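Local coordinates for protein synaptotagmin-1 (Arabidopsis thaliana, PDB 7ATP) that helps maintain plasma membrane integrity during freezing and osmotic stress, the chain here being its calcium-binding C2A domain, at residues A[9-14]-A[135-140]; A[18-23]-A[54-59]; A[30-35]-A[44-49]; A[76-81]-A[88-93]. All coordinates share one frame; numbering follows the deposited sequence.

The four contacts span both sheets of a C2 beta-sandwich, with the calcium site at one end. Interaction 1 belongs to the sheet that also holds strand 57-66; interactions 3 and 4 share the other sheet, their centres about 8 Å apart. The sheets meet where Val-12 CG1 packs on Phe-76 CZ at 3.8 Å and Val-14 CG2 on Ile-35 CD1 at 4.0 Å. Interaction 2 lies at the calcium end, and Trp-58 NE1 reaches Thr-48 O of interaction 3 at 2.8 Å. Interactions 3 and 4 bind one calcium ion, interactions 2 and 4 the other. The centre of interaction 1 lies about 22 Å from that of interaction 2, away from the metals.

Interaction 1. Residues A[9-14]-A[135-140]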
# COMPACT_ATOMS: atom_id res chain seq x y z
N ILE A 9 -15.27 -5.84 -6.29
CA ILE A 9 -14.49 -5.47 -5.12
C ILE A 9 -13.13 -6.14 -5.22
O ILE A 9 -13.02 -7.30 -5.64
CB ILE A 9 -15.18 -5.87 -3.81
CG1 ILE A 9 -16.60 -5.30 -3.75
CG2 ILE A 9 -14.37 -5.41 -2.63
CD1 ILE A 9 -16.69 -3.91 -3.17
N VAL A 10 -12.09 -5.40 -4.86
CA VAL A 10 -10.74 -5.95 -4.79
C VAL A 10 -10.35 -6.02 -3.32
O VAL A 10 -10.66 -5.12 -2.54
CB VAL A 10 -9.74 -5.10 -5.60
CG1 VAL A 10 -9.82 -3.64 -5.18
CG2 VAL A 10 -8.33 -5.65 -5.45
N HIS A 11 -9.71 -7.11 -2.94
CA HIS A 11 -9.28 -7.33 -1.57
C HIS A 11 -7.77 -7.15 -1.53
O HIS A 11 -7.04 -7.89 -2.20
CB HIS A 11 -9.72 -8.71 -1.09
CG HIS A 11 -11.21 -8.83 -0.90
ND1 HIS A 11 -12.10 -8.93 -1.95
CD2 HIS A 11 -11.96 -8.85 0.23
CE1 HIS A 11 -13.33 -9.01 -1.48
NE2 HIS A 11 -13.27 -8.96 -0.16
N VAL A 12 -7.32 -6.16 -0.77
CA VAL A 12 -5.90 -5.81 -0.68
C VAL A 12 -5.41 -6.23 0.69
O VAL A 12 -5.97 -5.82 1.70
CB VAL A 12 -5.68 -4.31 -0.89
CG1 VAL A 12 -4.20 -4.04 -1.12
CG2 VAL A 12 -6.48 -3.81 -2.05
N LYS A 13 -4.38 -7.06 0.72
CA LYS A 13 -3.68 -7.39 1.94
C LYS A 13 -2.31 -6.72 1.88
O LYS A 13 -1.54 -6.96 0.94
CB LYS A 13 -3.54 -8.90 2.13
CG LYS A 13 -2.81 -9.25 3.42
CD LYS A 13 -2.58 -10.76 3.57
CE LYS A 13 -3.85 -11.50 3.96
NZ LYS A 13 -3.81 -12.98 3.64
N VAL A 14 -2.04 -5.84 2.84
CA VAL A 14 -0.71 -5.28 2.99
C VAL A 14 0.05 -6.26 3.87
O VAL A 14 -0.28 -6.44 5.04
CB VAL A 14 -0.75 -3.87 3.61
CG1 VAL A 14 0.63 -3.43 3.97
CG2 VAL A 14 -1.35 -2.89 2.62
N GLU A 135 -0.82 -8.42 -1.43
CA GLU A 135 -1.62 -9.44 -2.10
C GLU A 135 -2.93 -8.82 -2.53
O GLU A 135 -3.51 -8.00 -1.81
CB GLU A 135 -1.94 -10.65 -1.22
CG GLU A 135 -0.82 -11.64 -1.01
CD GLU A 135 -1.15 -12.66 0.07
OE1 GLU A 135 -2.33 -13.11 0.14
OE2 GLU A 135 -0.25 -13.01 0.87
N LEU A 136 -3.40 -9.22 -3.71
CA LEU A 136 -4.66 -8.76 -4.24
C LEU A 136 -5.54 -9.95 -4.60
O LEU A 136 -5.05 -10.98 -5.07
CB LEU A 136 -4.45 -7.91 -5.48
CG LEU A 136 -4.26 -6.44 -5.21
CD1 LEU A 136 -2.96 -6.17 -4.48
CD2 LEU A 136 -4.26 -5.74 -6.53
N LEU A 137 -6.84 -9.78 -4.38
CA LEU A 137 -7.82 -10.78 -4.78
C LEU A 137 -9.04 -10.02 -5.30
O LEU A 137 -9.66 -9.27 -4.54
CB LEU A 137 -8.18 -11.70 -3.62
CG LEU A 137 -8.99 -12.97 -3.86
CD1 LEU A 137 -8.50 -14.06 -2.92
CD2 LEU A 137 -10.46 -12.67 -3.63
N TYR A 138 -9.33 -10.17 -6.58
CA TYR A 138 -10.44 -9.50 -7.23
C TYR A 138 -11.65 -10.42 -7.27
O TYR A 138 -11.52 -11.61 -7.56
CB TYR A 138 -10.10 -9.07 -8.65
CG TYR A 138 -11.23 -8.32 -9.31
CD1 TYR A 138 -11.93 -7.34 -8.62
CD2 TYR A 138 -11.60 -8.58 -10.62
CE1 TYR A 138 -12.96 -6.65 -9.20
CE2 TYR A 138 -12.63 -7.89 -11.22
CZ TYR A 138 -13.31 -6.92 -10.51
OH TYR A 138 -14.35 -6.22 -11.09
N LYS A 139 -12.81 -9.86 -6.98
CA LYS A 139 -14.05 -10.61 -7.02
C LYS A 139 -15.16 -9.75 -7.61
O LYS A 139 -15.57 -8.76 -7.00
CB LYS A 139 -14.41 -11.13 -5.63
CG LYS A 139 -13.78 -12.48 -5.30
CD LYS A 139 -14.26 -13.04 -3.96
CE LYS A 139 -14.75 -14.48 -4.11
NZ LYS A 139 -13.71 -15.39 -4.68
N PRO A 140 -15.64 -10.07 -8.83
CA PRO A 140 -16.75 -9.30 -9.41
C PRO A 140 -18.10 -9.89 -9.06
O PRO A 140 -18.17 -10.93 -8.40
CB PRO A 140 -16.46 -9.38 -10.91
CG PRO A 140 -15.80 -10.72 -11.06
CD PRO A 140 -15.06 -11.02 -9.78
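Strands 9-14 and 135-140 run antiparallel as neighbours in one sheet of the C2 beta-sandwich, their axes 164° apart and 4.5 Å at closest approach; 57-66 is the other neighbour of 8-18. Ile-9, His-11 and Lys-13 form hydrogen-bonded pairs with Lys-139, Leu-137 and Glu-135, each with two backbone bonds; His-11 N to Leu-137 O is 2.7 Å. Val-10 faces Tyr-138 and Val-12 faces Leu-136 in non-hydrogen-bonded pairs on the buried face. Leu-136 meets both valines: its CG lies 4.2 Å from Val-10 CG2, while its CD1 lies beside Val-12 CG1, and Val-12 reaches Leu-74 of the other sheet. Tyr-138 leaves with CG anti to its backbone N (chi1 -178°), and CD1 comes to 3.2 Å from Ile-9 O. The other face is mixed: Ile-9 and Leu-137 lie among His-11, Lys-13, Glu-135 and Lys-139. His-11 presents its ring edge to Leu-137 O, in plane, with ND1 3.6 Å from it. Lys-13 and Glu-135 run side by side, and the lysine bends near its end to form a long salt bridge, NZ to OE1 3.8 Å. Lys-139 sends its amine to Asp-103. The backbone thus supplies the regular grip, the long bridge probably only modest attraction.

Interaction 2. Residues A[18-23]-A[54-59]. With CA (calcium ion), chain C.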
# COMPACT_ATOMS: atom_id res chain seq x y z
N VAL A 18 9.99 -4.34 3.70
CA VAL A 18 11.31 -4.91 3.95
C VAL A 18 12.34 -3.90 3.49
O VAL A 18 12.26 -3.38 2.38
CB VAL A 18 11.51 -6.25 3.21
CG1 VAL A 18 12.95 -6.68 3.32
CG2 VAL A 18 10.61 -7.31 3.79
N GLY A 19 13.30 -3.61 4.36
CA GLY A 19 14.41 -2.74 4.00
C GLY A 19 14.09 -1.26 3.97
O GLY A 19 14.59 -0.54 3.10
N LEU A 20 13.27 -0.78 4.90
CA LEU A 20 12.97 0.64 4.87
C LEU A 20 14.18 1.43 5.32
O LEU A 20 15.09 0.92 5.97
CB LEU A 20 11.79 0.95 5.76
CG LEU A 20 10.57 0.28 5.18
CD1 LEU A 20 9.56 0.13 6.25
CD2 LEU A 20 10.07 1.16 4.08
N ARG A 21 14.17 2.71 4.97
CA ARG A 21 15.26 3.60 5.31
C ARG A 21 15.08 4.14 6.72
O ARG A 21 13.96 4.34 7.19
CB ARG A 21 15.33 4.77 4.33
CG ARG A 21 16.06 4.43 3.06
CD ARG A 21 17.54 4.25 3.34
NE ARG A 21 18.33 4.32 2.12
CZ ARG A 21 19.65 4.29 2.08
NH1 ARG A 21 20.35 4.17 3.21
NH2 ARG A 21 20.29 4.36 0.92
N LYS A 22 16.20 4.40 7.39
CA LYS A 22 16.12 5.05 8.69
C LYS A 22 15.59 6.46 8.49
O LYS A 22 16.07 7.20 7.64
CB LYS A 22 17.48 5.07 9.36
CG LYS A 22 17.94 3.72 9.88
CD LYS A 22 19.30 3.80 10.57
CE LYS A 22 19.70 2.49 11.24
NZ LYS A 22 20.92 2.61 12.10
N LYS A 23 14.57 6.81 9.26
CA LYS A 23 14.00 8.14 9.13
C LYS A 23 13.83 8.83 10.48
O LYS A 23 13.32 9.95 10.52
CB LYS A 23 12.67 8.06 8.39
CG LYS A 23 12.83 7.72 6.91
CD LYS A 23 12.09 8.72 6.03
CE LYS A 23 12.96 9.23 4.90
NZ LYS A 23 13.72 8.14 4.23
N LEU A 54 11.89 -1.28 11.08
CA LEU A 54 12.26 -1.12 9.68
C LEU A 54 11.87 -2.32 8.82
O LEU A 54 12.06 -2.29 7.60
CB LEU A 54 13.75 -0.85 9.55
CG LEU A 54 14.23 0.55 9.91
CD1 LEU A 54 15.67 0.66 9.52
CD2 LEU A 54 13.43 1.63 9.22
N ASN A 55 11.34 -3.37 9.43
CA ASN A 55 10.79 -4.50 8.68
C ASN A 55 9.41 -4.82 9.24
O ASN A 55 9.22 -5.83 9.89
CB ASN A 55 11.72 -5.70 8.79
CG ASN A 55 13.13 -5.37 8.35
OD1 ASN A 55 13.43 -5.38 7.15
ND2 ASN A 55 13.99 -5.04 9.30
N PRO A 56 8.43 -3.93 9.03
CA PRO A 56 7.13 -4.16 9.67
C PRO A 56 6.33 -5.21 8.95
O PRO A 56 6.37 -5.33 7.72
CB PRO A 56 6.44 -2.80 9.55
CG PRO A 56 7.04 -2.20 8.31
CD PRO A 56 8.46 -2.70 8.24
N GLU A 57 5.54 -5.93 9.72
CA GLU A 57 4.61 -6.90 9.18
C GLU A 57 3.22 -6.51 9.65
O GLU A 57 2.97 -6.44 10.85
CB GLU A 57 4.97 -8.31 9.65
CG GLU A 57 6.26 -8.82 9.03
CD GLU A 57 6.53 -10.28 9.35
OE1 GLU A 57 7.28 -10.55 10.33
OE2 GLU A 57 5.99 -11.14 8.64
N TRP A 58 2.33 -6.27 8.70
CA TRP A 58 0.96 -5.94 9.04
C TRP A 58 0.01 -7.08 8.79
O TRP A 58 -0.79 -7.41 9.67
CB TRP A 58 0.48 -4.73 8.23
CG TRP A 58 1.17 -3.49 8.53
CD1 TRP A 58 0.89 -2.63 9.56
CD2 TRP A 58 2.24 -2.90 7.79
NE1 TRP A 58 1.73 -1.56 9.49
CE2 TRP A 58 2.56 -1.70 8.42
CE3 TRP A 58 2.95 -3.28 6.66
CZ2 TRP A 58 3.58 -0.88 7.98
CZ3 TRP A 58 3.95 -2.46 6.20
CH2 TRP A 58 4.26 -1.28 6.86
N ASN A 59 0.05 -7.68 7.61
CA ASN A 59 -0.98 -8.62 7.21
C ASN A 59 -2.36 -8.01 7.39
O ASN A 59 -3.28 -8.63 7.93
CB ASN A 59 -0.84 -9.92 8.00
CG ASN A 59 0.34 -10.74 7.52
OD1 ASN A 59 0.62 -10.80 6.31
ND2 ASN A 59 1.05 -11.35 8.45
CA CA C . 11.11 10.79 11.22
O HOH W 1 12.32 12.31 12.58
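Leu-54 lies against Leu-20, Arg-21 and Lys-22, and its backbone carbonyl accepts a weak hydrogen bond from Leu-20 N, 3.3 Å from Leu-54 O. With CG anti to the carbonyl carbon (chi1 -76°), the Leu-54 side chain extends along the facing loop. Both methyls lie against Leu-20 O; CD2 also packs on Leu-20 CB and reaches Arg-21 O at 3.4 Å, and CD1 meets Lys-22 CG at 3.8 Å, the leucine and lysine side chains crossing at about a right angle. Asn-55 comes next and uses its amide oxygen, OD1, to take a weak but fairly straight bond from Gly-19 N, 3.3 Å long with an N-H...O angle of 164°. Gly-19 has positive phi at this turn out of strand 8-18. Two successive backbone N-H groups are therefore held by one main-chain and one side-chain oxygen. This is the calcium end of the C2 beta-sandwich: segment 18-23 leads into the first calcium-binding loop, where Lys-23 O binds a calcium ion at 2.5 Å in company with Asp-24, Asp-80, Glu-82 and Glu-88. Pro-56 then presents its ring to the buried Leu-20 side chain, CD lying 3.6 Å from Leu-20 CD1; Pro-31 touches both residues. At Glu-57 the chain enters strand 57-66. Trp-58 lies beyond the direct contact but receives Pro-56 CB over one face, 3.7 Å above the ring plane and offset toward the rim.

Interaction 3. Residues A[30-35]-A[44-49]; sequences DPFVKI and SKKTTV. With CA (calcium ion), chain B.
Phe-32 crosses toward segment 44-49 and can be followed outward from its CB, which lies 3.4 Å from Thr-48 O and also touches Thr-47 OG1. CG sits between the backbone N and carbonyl carbon (chi1 64°), setting the ring amid Lys-46, Thr-47 and Val-49. CG and CD1 approach Val-49 CG2, CD1 to 3.9 Å, while on the other branch CD2 nears Lys-46 CB and CE2 nears Lys-46 CD. The phenylalanine and lysine side chains run side by side in the same direction. Pro-87, from a loop, also touches the Phe-32 side chain.

Thr-47 makes two links to Val-33. Its OG1 accepts the Val-33 N-H at 3.0 Å and donates to Thr-48 O, so the hydroxyl both accepts and donates, which fixes its rotation; Thr-47 N in turn donates to Val-33 O at 2.9 Å, in the carbonyl plane. Regular antiparallel pairing follows: Lys-34 and Lys-46 are a non-hydrogen-bonded pair, and Ile-35 and Lys-45 a hydrogen-bonded one, with Ile-35 N 2.7 Å from Lys-45 O. The bent Lys-34 chain passes Ser-44 OG, reached by CD at 3.2 Å and by NZ through a weak bond.

At the opposite end Val-49 CG1 packs on Asp-30 CB. Asp-30 OD2 binds calcium at 2.4 Å, and Lys-52 N holds OD1. An acidic loop residue binding calcium just before a sandwich strand is characteristic of calcium-binding C2 domains; here that strand pairs with 45-46 in a hairpin.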
# COMPACT_ATOMS: atom_id res chain seq x y z
N ASP A 30 8.71 4.74 11.97
CA ASP A 30 7.42 4.25 12.46
C ASP A 30 6.51 4.12 11.25
O ASP A 30 5.63 4.96 11.03
CB ASP A 30 6.86 5.21 13.50
CG ASP A 30 7.92 5.63 14.53
OD1 ASP A 30 8.36 4.76 15.31
OD2 ASP A 30 8.35 6.81 14.57
N PRO A 31 6.73 3.10 10.41
CA PRO A 31 6.04 3.06 9.12
C PRO A 31 4.57 2.75 9.29
O PRO A 31 4.16 2.04 10.20
CB PRO A 31 6.76 1.93 8.37
CG PRO A 31 7.36 1.11 9.41
CD PRO A 31 7.76 2.07 10.49
N PHE A 32 3.78 3.33 8.39
CA PHE A 32 2.44 2.85 8.09
C PHE A 32 2.23 3.08 6.61
O PHE A 32 3.02 3.78 5.97
CB PHE A 32 1.36 3.53 8.93
CG PHE A 32 1.22 5.01 8.67
CD1 PHE A 32 2.10 5.92 9.25
CD2 PHE A 32 0.19 5.50 7.88
CE1 PHE A 32 1.95 7.28 9.04
CE2 PHE A 32 0.05 6.86 7.65
CZ PHE A 32 0.94 7.75 8.22
N VAL A 33 1.20 2.47 6.06
CA VAL A 33 0.97 2.50 4.62
C VAL A 33 -0.38 3.14 4.33
O VAL A 33 -1.38 2.80 4.97
CB VAL A 33 1.03 1.10 4.00
CG1 VAL A 33 0.96 1.21 2.51
CG2 VAL A 33 2.28 0.39 4.42
N LYS A 34 -0.41 4.03 3.34
CA LYS A 34 -1.66 4.60 2.86
C LYS A 34 -2.00 3.97 1.53
O LYS A 34 -1.16 3.93 0.63
CB LYS A 34 -1.56 6.12 2.69
CG LYS A 34 -2.90 6.80 2.50
CD LYS A 34 -2.76 8.34 2.58
CE LYS A 34 -2.53 8.97 1.19
NZ LYS A 34 -3.60 9.95 0.83
N ILE A 35 -3.23 3.51 1.39
CA ILE A 35 -3.67 2.86 0.16
C ILE A 35 -4.82 3.66 -0.41
O ILE A 35 -5.85 3.81 0.24
CB ILE A 35 -4.09 1.41 0.39
CG1 ILE A 35 -3.02 0.63 1.15
CG2 ILE A 35 -4.34 0.74 -0.94
CD1 ILE A 35 -3.27 0.59 2.63
N SER A 44 -8.67 7.55 1.85
CA SER A 44 -7.69 6.50 1.67
C SER A 44 -7.64 5.61 2.92
O SER A 44 -8.11 5.98 4.00
CB SER A 44 -6.32 7.10 1.37
OG SER A 44 -5.97 8.06 2.36
N LYS A 45 -7.07 4.43 2.76
CA LYS A 45 -6.91 3.53 3.89
C LYS A 45 -5.49 3.63 4.43
O LYS A 45 -4.55 3.97 3.71
CB LYS A 45 -7.24 2.10 3.49
CG LYS A 45 -8.74 1.73 3.62
CD LYS A 45 -9.54 2.04 2.38
CE LYS A 45 -11.01 1.58 2.52
NZ LYS A 45 -11.20 0.09 2.72
N LYS A 46 -5.35 3.37 5.73
CA LYS A 46 -4.06 3.39 6.40
C LYS A 46 -3.94 2.16 7.28
O LYS A 46 -4.87 1.80 8.00
CB LYS A 46 -3.87 4.66 7.27
CG LYS A 46 -3.91 5.99 6.50
CD LYS A 46 -4.09 7.15 7.49
CE LYS A 46 -4.23 8.53 6.82
NZ LYS A 46 -3.74 9.61 7.76
N THR A 47 -2.77 1.53 7.24
CA THR A 47 -2.52 0.45 8.16
C THR A 47 -2.18 1.00 9.53
O THR A 47 -1.95 2.21 9.72
CB THR A 47 -1.35 -0.37 7.71
OG1 THR A 47 -0.20 0.49 7.74
CG2 THR A 47 -1.57 -0.87 6.30
N THR A 48 -2.10 0.08 10.47
CA THR A 48 -1.52 0.40 11.77
C THR A 48 -0.10 0.94 11.61
O THR A 48 0.56 0.72 10.59
CB THR A 48 -1.55 -0.85 12.61
OG1 THR A 48 -2.87 -1.36 12.58
CG2 THR A 48 -1.21 -0.53 14.02
N VAL A 49 0.33 1.72 12.61
CA VAL A 49 1.72 2.18 12.69
C VAL A 49 2.54 1.12 13.38
O VAL A 49 2.15 0.61 14.43
CB VAL A 49 1.81 3.50 13.48
CG1 VAL A 49 3.31 3.88 13.64
CG2 VAL A 49 1.08 4.57 12.80
CA CA B . 9.13 8.59 13.15
O HOH W 2 9.21 9.48 15.23

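Interaction 4. Residues A[76-81]-A[88-93]. With CA (calcium ion), chain B; CA (calcium ion), chain C.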
# COMPACT_ATOMS: atom_id res chain seq x y z
N PHE A 76 0.05 2.96 -3.26
CA PHE A 76 0.55 2.61 -1.94
C PHE A 76 1.61 3.62 -1.54
O PHE A 76 2.61 3.77 -2.24
CB PHE A 76 1.17 1.21 -1.93
CG PHE A 76 0.21 0.11 -2.24
CD1 PHE A 76 -0.40 -0.60 -1.23
CD2 PHE A 76 -0.09 -0.21 -3.55
CE1 PHE A 76 -1.28 -1.58 -1.49
CE2 PHE A 76 -0.98 -1.22 -3.83
CZ PHE A 76 -1.58 -1.91 -2.80
N SER A 77 1.40 4.31 -0.42
CA SER A 77 2.35 5.30 0.07
C SER A 77 2.81 4.90 1.46
O SER A 77 1.97 4.67 2.34
CB SER A 77 1.72 6.69 0.12
OG SER A 77 0.97 6.93 -1.05
N VAL A 78 4.12 4.81 1.65
CA VAL A 78 4.68 4.43 2.94
C VAL A 78 5.16 5.68 3.65
O VAL A 78 6.01 6.41 3.12
CB VAL A 78 5.83 3.43 2.79
CG1 VAL A 78 6.34 3.06 4.17
CG2 VAL A 78 5.36 2.24 2.05
N TYR A 79 4.64 5.91 4.86
CA TYR A 79 4.97 7.08 5.65
C TYR A 79 5.54 6.67 7.00
O TYR A 79 5.23 5.59 7.53
CB TYR A 79 3.74 7.95 5.89
CG TYR A 79 3.18 8.64 4.67
CD1 TYR A 79 3.68 9.87 4.26
CD2 TYR A 79 2.11 8.10 3.97
CE1 TYR A 79 3.14 10.53 3.15
CE2 TYR A 79 1.57 8.74 2.88
CZ TYR A 79 2.08 9.96 2.46
OH TYR A 79 1.53 10.59 1.36
N ASP A 80 6.37 7.55 7.54
CA ASP A 80 6.92 7.41 8.88
C ASP A 80 6.18 8.36 9.82
O ASP A 80 6.34 9.59 9.74
CB ASP A 80 8.41 7.68 8.86
CG ASP A 80 8.98 8.01 10.23
OD1 ASP A 80 8.60 7.36 11.22
OD2 ASP A 80 9.83 8.91 10.29
N TRP A 81 5.38 7.80 10.72
CA TRP A 81 4.61 8.61 11.65
C TRP A 81 5.56 9.42 12.52
O TRP A 81 6.62 8.94 12.92
CB TRP A 81 3.74 7.69 12.50
CG TRP A 81 3.03 8.31 13.71
CD1 TRP A 81 1.75 8.80 13.76
CD2 TRP A 81 3.52 8.37 15.05
NE1 TRP A 81 1.44 9.17 15.05
CE2 TRP A 81 2.51 8.92 15.86
CE3 TRP A 81 4.71 7.98 15.66
CZ2 TRP A 81 2.67 9.15 17.23
CZ3 TRP A 81 4.86 8.19 17.03
CH2 TRP A 81 3.85 8.77 17.79
N GLU A 88 6.18 11.75 7.63
CA GLU A 88 7.06 12.04 6.51
C GLU A 88 7.07 10.88 5.54
O GLU A 88 7.23 9.73 5.94
CB GLU A 88 8.48 12.36 6.97
CG GLU A 88 9.20 11.29 7.72
CD GLU A 88 10.66 11.65 7.97
OE1 GLU A 88 11.36 12.02 6.99
OE2 GLU A 88 11.10 11.58 9.14
N LYS A 89 6.87 11.20 4.26
CA LYS A 89 6.87 10.19 3.22
C LYS A 89 8.15 9.38 3.28
O LYS A 89 9.22 9.89 3.61
CB LYS A 89 6.73 10.86 1.85
CG LYS A 89 6.69 9.88 0.68
CD LYS A 89 5.37 9.12 0.62
CE LYS A 89 4.63 9.40 -0.69
NZ LYS A 89 4.40 10.86 -0.89
N MET A 90 8.03 8.08 2.99
CA MET A 90 9.18 7.20 2.85
C MET A 90 9.29 6.57 1.47
O MET A 90 10.25 5.83 1.21
CB MET A 90 9.14 6.09 3.90
CG MET A 90 9.29 6.59 5.30
SD MET A 90 9.03 5.23 6.42
CE MET A 90 10.60 4.37 6.35
N GLY A 91 8.35 6.84 0.58
CA GLY A 91 8.35 6.20 -0.71
C GLY A 91 6.97 5.69 -1.06
O GLY A 91 6.12 5.55 -0.17
N MET A 92 6.74 5.43 -2.33
CA MET A 92 5.43 5.00 -2.78
C MET A 92 5.61 4.13 -4.01
O MET A 92 6.72 3.96 -4.53
CB MET A 92 4.53 6.20 -3.06
CG MET A 92 5.14 7.26 -3.96
SD MET A 92 4.96 6.87 -5.71
CE MET A 92 3.19 6.58 -5.80
N ASN A 93 4.51 3.55 -4.47
CA ASN A 93 4.44 2.90 -5.77
C ASN A 93 2.98 2.74 -6.12
O ASN A 93 2.09 2.95 -5.29
CB ASN A 93 5.15 1.55 -5.76
CG ASN A 93 5.62 1.16 -7.13
OD1 ASN A 93 5.29 1.82 -8.12
ND2 ASN A 93 6.40 0.10 -7.20
CA CA B . 9.13 8.59 13.15
CA CA C . 11.11 10.79 11.22
O HOH W 2 9.21 9.48 15.23
O HOH W 1 12.32 12.31 12.58
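Val-78 and Asp-80 pack against Met-90 on the buried side of this hairpin, whereas Tyr-79 and Lys-89 form its more exposed side. The strands' N-to-C directions differ by 143°, and Met-90 and Gly-91 together face Val-78 in a classic beta bulge: Val-78 O accepts Met-90 N at 2.6 Å, while Val-78 N donates to Gly-91 O. With Met-90 CG anti to its carbonyl carbon (chi1 -66°) and the chain extended to SD, the sulfur comes to 3.5 Å from Asp-80 CB and also near Val-78 CG1. Leu-20 and Ala-29 add loop contacts to this methionine.

On the partly exposed side, Lys-89 folds back over Tyr-79. Its CD makes a CH-pi contact over one ring face, 4.0 Å from the ring centroid and offset toward the rim. NZ continues toward Tyr-79 OH but stays 3.7 Å away.

At the metal end, Asp-80 bridges two calcium ions, OD1 binding one at 2.3 Å and OD2 the other at 2.5 Å. Glu-88 OE2 joins the second at 2.2 Å, and Trp-81 O joins the first. Calcium probably offsets the repulsion between these clustered carboxylates, to which Asp-24, Asp-30 and Glu-82 also contribute. Such a two-calcium cluster, held by acidic residues of the loops and adjoining strand ends at one end of a beta-sandwich, is characteristic of calcium-binding C2 domains.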